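PDB 1VBF: 231aa long hypothetical protein-L-isoaspartate O-methyltransferase from Sulfolobus tokodaii, which probably catalyses the methyl esterification of L-isoaspartyl residues in damaged proteins, using S-adenosyl-L-methionine as methyl donor. Local coordinates for residues Lys22-Pro30 against Tyr107-Tyr115. Residues are numbered along the deposited sequence; the frame is centred on the assembly and turned at random.
Sequences KVDRSLFLP and YASKLLSYY
Phe28 and Leu111 bring the two backbones together, their CA atoms 6.5 Å apart, while toward the other end Val23 and Tyr114 stand 11.2 Å apart at CA and long side chains bridge the gap. At the close end the Tyr107 hydroxyl, carried across with CG anti to the backbone N (chi1 174°), donates to the carbonyl of Phe28, OH to O 2.7 Å. It comes from above the carbonyl plane, 54° out of it, and the Pro30 ring lies across the same phenol end. The Phe28 ring reaches in between the segments: Leu112 CD2 meets it at the edge, 3.7 Å from CE2, and the CB of Leu111 lies near CD2. A water sits over the centre of one ring face; it donates to Leu111 O and only weakly to Leu27 O, so it bridges the two backbones across that face.

At the wide end the extended Lys22 chain meets Tyr114 from the opposite direction, and NZ donates to the phenol OH at 3.2 Å, at the ring edge. The same ammonium forms a salt bridge with Glu90, whose other carboxylate oxygen takes a hydrogen bond from Tyr115 OH. Tyr115 OH also touches Val23 CG2 (3.6 Å), and Tyr114 CD2 lies above one face of the Tyr115 ring, offset toward its rim.

The contact thus joins the loop following helix 14-22 to the last turn of helix 102-109 and the beta turns that follow. Helix 83-91 lines it through Ala86, Leu87 and Glu90, and Leu112 packs on strand 118-122, an outermost strand of the Rossmann-like methyltransferase sheet within this chain.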
loop_
_atom_site.group_PDB
_atom_site.type_symbol
_atom_site.label_atom_id
_atom_site.label_comp_id
_atom_site.label_asym_id
_atom_site.label_seq_id
_atom_site.Cartn_x
_atom_site.Cartn_y
_atom_site.Cartn_z
ATOM N N LYS B 22 -22.132 -41.445 1.367
ATOM C CA LYS B 22 -22.455 -42.089 2.642
ATOM C C LYS B 22 -22.221 -41.318 3.977
ATOM O O LYS B 22 -23.109 -41.284 4.822
ATOM C CB LYS B 22 -21.725 -43.436 2.683
ATOM C CG LYS B 22 -21.817 -44.156 4.000
ATOM C CD LYS B 22 -20.878 -45.344 4.007
ATOM C CE LYS B 22 -20.708 -45.908 5.413
ATOM N NZ LYS B 22 -19.786 -47.079 5.396
ATOM N N VAL B 23 -21.044 -40.711 4.164
ATOM C CA VAL B 23 -20.737 -39.995 5.410
ATOM C C VAL B 23 -21.551 -38.713 5.600
ATOM O O VAL B 23 -21.538 -37.812 4.768
ATOM C CB VAL B 23 -19.205 -39.676 5.512
ATOM C CG1 VAL B 23 -18.902 -38.904 6.788
ATOM C CG2 VAL B 23 -18.392 -40.977 5.479
ATOM N N ASP B 24 -22.262 -38.634 6.712
ATOM C CA ASP B 24 -23.097 -37.475 6.978
ATOM C C ASP B 24 -22.289 -36.372 7.643
ATOM O O ASP B 24 -22.058 -36.407 8.849
ATOM C CB ASP B 24 -24.288 -37.887 7.859
ATOM C CG ASP B 24 -25.225 -36.731 8.159
ATOM O OD1 ASP B 24 -25.032 -35.649 7.563
ATOM O OD2 ASP B 24 -26.153 -36.901 8.986
ATOM N N ARG B 25 -21.878 -35.389 6.850
ATOM C CA ARG B 25 -21.070 -34.279 7.345
ATOM C C ARG B 25 -21.710 -33.435 8.467
ATOM O O ARG B 25 -21.019 -32.754 9.212
ATOM C CB ARG B 25 -20.654 -33.397 6.159
ATOM C CG ARG B 25 -19.742 -32.227 6.509
ATOM C CD ARG B 25 -19.040 -31.690 5.258
ATOM N NE ARG B 25 -18.204 -30.518 5.537
ATOM C CZ ARG B 25 -18.540 -29.259 5.258
ATOM N NH1 ARG B 25 -19.698 -28.989 4.680
ATOM N NH2 ARG B 25 -17.722 -28.263 5.573
ATOM N N SER B 26 -23.018 -33.473 8.617
ATOM C CA SER B 26 -23.608 -32.685 9.686
ATOM C C SER B 26 -23.265 -33.323 11.039
ATOM O O SER B 26 -23.376 -32.685 12.100
ATOM C CB SER B 26 -25.120 -32.596 9.502
ATOM O OG SER B 26 -25.673 -33.891 9.433
ATOM N N LEU B 27 -22.844 -34.585 10.991
ATOM C CA LEU B 27 -22.470 -35.320 12.190
ATOM C C LEU B 27 -21.117 -34.879 12.758
ATOM O O LEU B 27 -20.748 -35.260 13.876
ATOM C CB LEU B 27 -22.448 -36.827 11.911
ATOM C CG LEU B 27 -23.656 -37.699 12.322
ATOM C CD1 LEU B 27 -24.974 -36.906 12.349
ATOM C CD2 LEU B 27 -23.745 -38.874 11.345
ATOM N N PHE B 28 -20.361 -34.087 12.008
ATOM C CA PHE B 28 -19.095 -33.644 12.532
ATOM C C PHE B 28 -19.120 -32.155 12.753
ATOM O O PHE B 28 -18.152 -31.588 13.254
ATOM C CB PHE B 28 -17.974 -33.985 11.583
ATOM C CG PHE B 28 -17.880 -35.431 11.253
ATOM C CD1 PHE B 28 -18.808 -36.018 10.403
ATOM C CD2 PHE B 28 -16.822 -36.199 11.735
ATOM C CE1 PHE B 28 -18.684 -37.356 10.031
ATOM C CE2 PHE B 28 -16.689 -37.535 11.370
ATOM C CZ PHE B 28 -17.624 -38.115 10.508
ATOM N N LEU B 29 -20.229 -31.521 12.380
ATOM C CA LEU B 29 -20.385 -30.078 12.546
ATOM C C LEU B 29 -21.199 -29.718 13.785
ATOM O O LEU B 29 -22.155 -30.419 14.123
ATOM C CB LEU B 29 -21.052 -29.487 11.304
ATOM C CG LEU B 29 -20.226 -29.482 10.014
ATOM C CD1 LEU B 29 -21.126 -29.144 8.839
ATOM C CD2 LEU B 29 -19.066 -28.479 10.114
ATOM N N PRO B 30 -20.836 -28.617 14.474
ATOM C CA PRO B 30 -21.539 -28.159 15.684
ATOM C C PRO B 30 -22.981 -27.793 15.325
ATOM O O PRO B 30 -23.354 -27.806 14.150
ATOM C CB PRO B 30 -20.752 -26.914 16.118
ATOM C CG PRO B 30 -19.455 -27.031 15.419
ATOM C CD PRO B 30 -19.788 -27.660 14.097
ATOM N N TYR B 107 -12.603 -32.398 20.722
ATOM C CA TYR B 107 -13.858 -32.325 19.996
ATOM C C TYR B 107 -14.043 -33.493 19.037
ATOM O O TYR B 107 -15.148 -34.022 18.910
ATOM C CB TYR B 107 -13.941 -30.997 19.247
ATOM C CG TYR B 107 -15.150 -30.848 18.331
ATOM C CD1 TYR B 107 -16.409 -30.453 18.818
ATOM C CD2 TYR B 107 -15.034 -31.120 16.974
ATOM C CE1 TYR B 107 -17.512 -30.336 17.954
ATOM C CE2 TYR B 107 -16.116 -31.014 16.122
ATOM C CZ TYR B 107 -17.343 -30.624 16.602
ATOM O OH TYR B 107 -18.362 -30.528 15.684
ATOM N N ALA B 108 -12.973 -33.926 18.380
ATOM C CA ALA B 108 -13.099 -35.016 17.417
ATOM C C ALA B 108 -12.937 -36.432 17.941
ATOM O O ALA B 108 -13.355 -37.376 17.276
ATOM C CB ALA B 108 -12.128 -34.805 16.261
ATOM N N SER B 109 -12.308 -36.574 19.107
ATOM C CA SER B 109 -12.058 -37.876 19.752
ATOM C C SER B 109 -13.276 -38.812 19.734
ATOM O O SER B 109 -13.186 -40.012 19.425
ATOM C CB SER B 109 -11.641 -37.646 21.207
ATOM O OG SER B 109 -12.702 -37.036 21.923
ATOM N N LYS B 110 -14.411 -38.224 20.080
ATOM C CA LYS B 110 -15.694 -38.899 20.145
ATOM C C LYS B 110 -16.386 -39.141 18.785
ATOM O O LYS B 110 -17.038 -40.159 18.584
ATOM C CB LYS B 110 -16.571 -38.050 21.065
ATOM C CG LYS B 110 -16.191 -36.553 20.948
ATOM C CD LYS B 110 -16.593 -35.683 22.137
ATOM C CE LYS B 110 -15.652 -35.878 23.313
ATOM N NZ LYS B 110 -15.983 -34.967 24.448
ATOM N N LEU B 111 -16.214 -38.217 17.845
ATOM C CA LEU B 111 -16.852 -38.302 16.536
ATOM C C LEU B 111 -16.380 -39.368 15.556
ATOM O O LEU B 111 -17.033 -39.587 14.538
ATOM C CB LEU B 111 -16.769 -36.942 15.841
ATOM C CG LEU B 111 -17.362 -35.752 16.602
ATOM C CD1 LEU B 111 -16.828 -34.436 16.019
ATOM C CD2 LEU B 111 -18.882 -35.827 16.543
ATOM N N LEU B 112 -15.261 -40.029 15.833
ATOM C CA LEU B 112 -14.758 -41.048 14.908
ATOM C C LEU B 112 -14.781 -42.481 15.450
ATOM O O LEU B 112 -14.133 -43.383 14.898
ATOM C CB LEU B 112 -13.342 -40.683 14.484
ATOM C CG LEU B 112 -13.248 -39.484 13.546
ATOM C CD1 LEU B 112 -11.793 -39.098 13.266
ATOM C CD2 LEU B 112 -13.954 -39.858 12.260
ATOM N N SER B 113 -15.543 -42.687 16.521
ATOM C CA SER B 113 -15.657 -43.991 17.176
ATOM C C SER B 113 -16.029 -45.115 16.208
ATOM O O SER B 113 -15.449 -46.196 16.243
ATOM C CB SER B 113 -16.684 -43.902 18.299
ATOM O OG SER B 113 -17.929 -43.485 17.781
ATOM N N TYR B 114 -16.999 -44.854 15.350
ATOM C CA TYR B 114 -17.439 -45.831 14.368
ATOM C C TYR B 114 -16.301 -46.408 13.524
ATOM O O TYR B 114 -16.491 -47.366 12.776
ATOM C CB TYR B 114 -18.455 -45.172 13.437
ATOM C CG TYR B 114 -18.708 -45.916 12.144
ATOM C CD1 TYR B 114 -19.442 -47.103 12.125
ATOM C CD2 TYR B 114 -18.230 -45.416 10.927
ATOM C CE1 TYR B 114 -19.704 -47.775 10.914
ATOM C CE2 TYR B 114 -18.478 -46.076 9.717
ATOM C CZ TYR B 114 -19.215 -47.248 9.714
ATOM O OH TYR B 114 -19.468 -47.889 8.519
ATOM N N TYR B 115 -15.117 -45.829 13.619
ATOM C CA TYR B 115 -14.031 -46.330 12.793
ATOM C C TYR B 115 -12.999 -47.089 13.597
ATOM O O TYR B 115 -12.733 -46.757 14.752
ATOM C CB TYR B 115 -13.373 -45.155 12.034
ATOM C CG TYR B 115 -14.274 -44.502 10.995
ATOM C CD1 TYR B 115 -14.369 -45.029 9.704
ATOM C CD2 TYR B 115 -15.090 -43.417 11.330
ATOM C CE1 TYR B 115 -15.265 -44.492 8.766
ATOM C CE2 TYR B 115 -15.995 -42.876 10.413
ATOM C CZ TYR B 115 -16.080 -43.420 9.125
ATOM O OH TYR B 115 -16.991 -42.944 8.205
HETATM O O HOH W 1 -19.236 -38.289 14.268
#